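Local coordinates for protein Phospholipase/Carboxylesterase (PDB 4H0C) that probably hydrolyses carboxylic esters, perhaps including palmitoyl thioesters on proteins, as a serine hydrolase of the alpha/beta hydrolase superfamily, at residues I39-Q42 with K43-K46; H194-G198 with D199-L203. All coordinates share one frame; numbering follows the deposited sequence.

Contact 1 (I39-Q42 with K43-K46); sequences ISLQ and KVLK
Ser40 and Lys43, and after them Leu41 with Val44 and Leu45, are joined by backbone hydrogen bonds that form a 3-10 turn following helix 35-39. Lys43 N donates to Ser40 O at 3.1 Å, and Val44 N to Leu41 O at 3.0 Å. In both of these i to i+3 bonds the donor sits well above the carbonyl plane, about 54° out of it in the first. Leu41 O also receives Leu45 N at 2.9 Å, this time almost in line with the C=O bond, so two amides share one oxygen and the turn closes there. Beyond it the chain opens out, Leu45 having an extended backbone.

Leu45 and Lys43 lay their first carbons against these carbonyls. CB and CG of Leu45 lie against Leu41 O, and its CD1 reaches back to Leu41 CB at 3.9 Å. With CG of Leu41 anti to its carbonyl carbon (chi1 -77°), the CD2 branch approaches Val44 CG2, a looser contact of 4.2 Å in which the two side chains run obliquely to one another. Lys43 runs the start of its extended chain alongside Ser40 O, its CB 3.3 Å from that oxygen. The CB of Gln42 points away from the segment that follows, and the amide NE2 is hydrogen-bonded to Ser14 OG on the edge strand 11-15, while Ser40 OG bonds back to Asp37 O.

The polar bonding across the turn is thus entirely main chain, with apolar branches of Leu41, Val44 and Leu45 along one flank. The doubly used Leu41 O, with CB and CG of Leu45 beside it, implies a turn whose shape is set by the backbone and whose leucines meet apolar partners, Leu41 touching Ile196 and Leu45 touching Ile201 and Val204.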
loop_
_atom_site.group_PDB
_atom_site.type_symbol
_atom_site.label_atom_id
_atom_site.label_comp_id
_atom_site.label_asym_id
_atom_site.label_seq_id
_atom_site.Cartn_x
_atom_site.Cartn_y
_atom_site.Cartn_z
ATOM N N ILE A 39 -3.714 -0.434 12.077
ATOM C CA ILE A 39 -2.630 -0.791 13.007
ATOM C C ILE A 39 -2.925 -2.096 13.750
ATOM O O ILE A 39 -2.008 -2.870 14.041
ATOM C CB ILE A 39 -2.331 0.352 13.982
ATOM C CG1 ILE A 39 -1.613 1.460 13.220
ATOM C CG2 ILE A 39 -1.507 -0.127 15.171
ATOM C CD1 ILE A 39 -1.361 2.716 14.033
ATOM N N SER A 40 -4.198 -2.369 14.015
ATOM C CA SER A 40 -4.533 -3.583 14.759
ATOM C C SER A 40 -4.138 -4.865 14.004
ATOM O O SER A 40 -4.154 -5.962 14.587
ATOM C CB SER A 40 -6.000 -3.609 15.166
ATOM O OG SER A 40 -6.818 -3.730 14.028
ATOM N N LEU A 41 -3.792 -4.741 12.717
ATOM C CA LEU A 41 -3.279 -5.909 11.972
ATOM C C LEU A 41 -1.947 -6.397 12.541
ATOM O O LEU A 41 -1.523 -7.509 12.241
ATOM C CB LEU A 41 -3.151 -5.647 10.468
ATOM C CG LEU A 41 -4.452 -5.687 9.646
ATOM C CD1 LEU A 41 -4.249 -5.099 8.263
ATOM C CD2 LEU A 41 -5.075 -7.078 9.551
ATOM N N GLN A 42 -1.298 -5.582 13.373
ATOM C CA GLN A 42 -0.054 -6.020 14.015
ATOM C C GLN A 42 -0.298 -7.198 14.971
ATOM O O GLN A 42 0.641 -7.869 15.381
ATOM C CB GLN A 42 0.612 -4.868 14.757
ATOM C CG GLN A 42 -0.076 -4.481 16.058
ATOM C CD GLN A 42 0.662 -3.339 16.720
ATOM O OE1 GLN A 42 1.843 -3.449 17.005
ATOM N NE2 GLN A 42 -0.027 -2.242 16.962
ATOM N N LYS A 43 -1.558 -7.446 15.301
ATOM C CA LYS A 43 -1.926 -8.581 16.148
ATOM C C LYS A 43 -1.776 -9.922 15.426
ATOM O O LYS A 43 -1.679 -10.960 16.078
ATOM C CB LYS A 43 -3.340 -8.423 16.699
ATOM C CG LYS A 43 -3.465 -7.329 17.750
ATOM C CD LYS A 43 -4.921 -7.146 18.131
ATOM C CE LYS A 43 -5.139 -5.857 18.901
ATOM N NZ LYS A 43 -6.591 -5.541 18.967
ATOM N N VAL A 44 -1.758 -9.897 14.088
ATOM C CA VAL A 44 -1.702 -11.122 13.260
ATOM C C VAL A 44 -0.559 -11.132 12.229
ATOM O O VAL A 44 -0.102 -12.205 11.829
ATOM C CB VAL A 44 -3.062 -11.477 12.581
ATOM C CG1 VAL A 44 -4.113 -11.803 13.634
ATOM C CG2 VAL A 44 -3.551 -10.375 11.635
ATOM N N LEU A 45 -0.107 -9.951 11.799
ATOM C CA LEU A 45 1.072 -9.831 10.947
ATOM C C LEU A 45 2.345 -9.742 11.783
ATOM O O LEU A 45 2.344 -9.132 12.867
ATOM C CB LEU A 45 0.962 -8.572 10.085
ATOM C CG LEU A 45 -0.105 -8.595 8.995
ATOM C CD1 LEU A 45 -0.253 -7.214 8.366
ATOM C CD2 LEU A 45 0.228 -9.633 7.926
ATOM N N LYS A 46 3.424 -10.350 11.278
ATOM C CA LYS A 46 4.733 -10.337 11.952
ATOM C C LYS A 46 5.396 -8.969 11.767
ATOM O O LYS A 46 6.233 -8.796 10.872
ATOM C CB LYS A 46 5.611 -11.474 11.379
ATOM C CG LYS A 46 6.956 -11.670 12.061
ATOM C CD LYS A 46 7.627 -12.991 11.667
ATOM C CE LYS A 46 9.134 -12.846 11.472
ATOM N NZ LYS A 46 9.828 -11.848 12.332
#

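Contact 2 (H194-G198 with D199-L203); sequences HTISG and DEIQL
Ser197 and Glu200 meet because OG of the serine is turned between its own backbone N and carbonyl carbon (chi1 70°), while the glutamate chain, with CG anti to its carbonyl carbon (chi1 -75°), runs back toward the start of the helix. The result is a capping box. Glu200 OE1 accepts from Ser197 N at 2.8 Å, the amide standing 46° above the carboxylate plane, and from Ser197 OG, also at 2.8 Å, through its anti lone pair. In return Glu200 N makes a weak, long bond to Ser197 OG of 3.4 Å, so Ser197 serves as N-cap.

Ordinary helix bonding starts at once, with Ile201 N reaching Ser197 O and Gln202 N reaching Gly198 O. The other carboxylate oxygen, Glu200 OE2, accepts a hydrogen bond from a water at 2.7 Å; the same water donates to Thr195 O and so ties the approach loop to the helix. Glu200 OE2 also bonds Ser157, and OE1 forms a salt bridge with Arg192, which would tend to favour the ionised carboxylate. An alanine here would strip Ser197 N and OG of their shared acceptor and is likely to leave Arg192 without this counter-charge and the loop freer to move. On the apolar flank, CG2 of Ile196 presses on Ile201 CD1 at 3.6 Å, the two side chains crossing at about a right angle.

His194, in the same loop, bonds Asp162 and Ser108, consistent with a Ser-His-Asp catalytic triad. The capped helix 198-206 follows strand 183-190, at the sheet edge, and packs on the sheet: Glu200 and Ile201 of the helix, with Ile196 of the loop before it, touch Phe131 of strand 127-131, and Glu200 and Leu203 touch Phe155 of strand 153-160.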
loop_
_atom_site.group_PDB
_atom_site.type_symbol
_atom_site.label_atom_id
_atom_site.label_comp_id
_atom_site.label_asym_id
_atom_site.label_seq_id
_atom_site.Cartn_x
_atom_site.Cartn_y
_atom_site.Cartn_z
ATOM N N HIS A 194 -14.501 -9.940 -0.014
ATOM C CA HIS A 194 -13.631 -8.757 -0.072
ATOM C C HIS A 194 -13.069 -8.508 1.304
ATOM O O HIS A 194 -13.628 -7.751 2.094
ATOM C CB HIS A 194 -14.393 -7.538 -0.645
ATOM C CG HIS A 194 -13.504 -6.342 -0.956
ATOM N ND1 HIS A 194 -12.868 -6.184 -2.155
ATOM C CD2 HIS A 194 -13.147 -5.234 -0.173
ATOM C CE1 HIS A 194 -12.138 -5.037 -2.130
ATOM N NE2 HIS A 194 -12.309 -4.456 -0.921
ATOM N N THR A 195 -11.943 -9.155 1.604
ATOM C CA THR A 195 -11.426 -9.207 2.972
ATOM C C THR A 195 -9.977 -9.666 2.956
ATOM O O THR A 195 -9.451 -10.015 1.894
ATOM C CB THR A 195 -12.251 -10.188 3.836
ATOM O OG1 THR A 195 -11.874 -10.054 5.209
ATOM C CG2 THR A 195 -12.012 -11.635 3.393
ATOM N N ILE A 196 -9.331 -9.672 4.124
ATOM C CA ILE A 196 -8.021 -10.303 4.261
ATOM C C ILE A 196 -8.232 -11.695 4.848
ATOM O O ILE A 196 -8.655 -11.832 6.011
ATOM C CB ILE A 196 -7.072 -9.486 5.155
ATOM C CG1 ILE A 196 -6.952 -8.031 4.646
ATOM C CG2 ILE A 196 -5.716 -10.197 5.252
ATOM C CD1 ILE A 196 -6.234 -7.064 5.587
ATOM N N SER A 197 -7.974 -12.725 4.037
ATOM C CA SER A 197 -8.133 -14.108 4.483
ATOM C C SER A 197 -6.975 -14.519 5.401
ATOM O O SER A 197 -5.888 -13.901 5.383
ATOM C CB SER A 197 -8.280 -15.073 3.291
ATOM O OG SER A 197 -7.053 -15.202 2.571
ATOM N N GLY A 198 -7.205 -15.552 6.214
ATOM C CA GLY A 198 -6.148 -16.061 7.097
ATOM C C GLY A 198 -4.974 -16.604 6.304
ATOM O O GLY A 198 -3.814 -16.532 6.752
ATOM N N ASP A 199 -5.263 -17.132 5.109
ATOM C CA ASP A 199 -4.218 -17.683 4.239
ATOM C C ASP A 199 -3.243 -16.585 3.788
ATOM O O ASP A 199 -2.018 -16.801 3.731
ATOM C CB ASP A 199 -4.838 -18.375 3.027
ATOM C CG ASP A 199 -5.375 -19.795 3.337
ATOM O OD1 ASP A 199 -5.886 -20.406 2.383
ATOM O OD2 ASP A 199 -5.316 -20.307 4.491
ATOM N N GLU A 200 -3.786 -15.415 3.472
ATOM C CA GLU A 200 -2.982 -14.266 3.052
ATOM C C GLU A 200 -2.072 -13.832 4.182
ATOM O O GLU A 200 -0.900 -13.545 3.955
ATOM C CB GLU A 200 -3.870 -13.090 2.642
ATOM C CG GLU A 200 -4.530 -13.267 1.296
ATOM C CD GLU A 200 -5.669 -12.292 1.096
ATOM O OE1 GLU A 200 -6.798 -12.640 1.496
ATOM O OE2 GLU A 200 -5.425 -11.189 0.539
ATOM N N ILE A 201 -2.609 -13.825 5.399
ATOM C CA ILE A 201 -1.829 -13.433 6.575
ATOM C C ILE A 201 -0.637 -14.373 6.783
ATOM O O ILE A 201 0.493 -13.892 6.956
ATOM C CB ILE A 201 -2.696 -13.372 7.857
ATOM C CG1 ILE A 201 -3.735 -12.245 7.745
ATOM C CG2 ILE A 201 -1.826 -13.183 9.110
ATOM C CD1 ILE A 201 -3.142 -10.851 7.639
ATOM N N GLN A 202 -0.891 -15.687 6.761
ATOM C CA GLN A 202 0.171 -16.685 6.957
ATOM C C GLN A 202 1.199 -16.583 5.845
ATOM O O GLN A 202 2.409 -16.696 6.091
ATOM C CB GLN A 202 -0.356 -18.119 6.906
ATOM C CG GLN A 202 -1.404 -18.529 7.919
ATOM C CD GLN A 202 -1.725 -20.018 7.807
ATOM O OE1 GLN A 202 -2.844 -20.404 7.444
ATOM N NE2 GLN A 202 -0.728 -20.865 8.097
ATOM N N LEU A 203 0.708 -16.436 4.613
ATOM C CA LEU A 203 1.595 -16.398 3.466
ATOM C C LEU A 203 2.514 -15.193 3.541
ATOM O O LEU A 203 3.719 -15.316 3.292
ATOM C CB LEU A 203 0.821 -16.430 2.152
ATOM C CG LEU A 203 1.682 -16.575 0.896
ATOM C CD1 LEU A 203 2.697 -17.713 1.010
ATOM C CD2 LEU A 203 0.742 -16.757 -0.290
HETATM O O HOH W 1 -7.074 -9.113 0.763
#

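Contact 1 comes first along the chain, in the connection from helix 35-39 to strand 50-55; contact 2 lies near the C-terminus, where the loop after strand 183-190 enters helix 198-206. Their centres are nevertheless about 12 Å apart, and the two touch directly. Leu45 CD2 packs on Ile201 CD1 at 3.6 Å, and Leu41 CD1 meets Ile196 CD1 at 3.9 Å. Asn205 adds polar ties from the last helix to the main chain of Val44 and Lys46. Early and late elements of the alpha/beta hydrolase fold are thereby joined on the same side of the chain's centre, and contact 2 itself includes the probable catalytic histidine, His194.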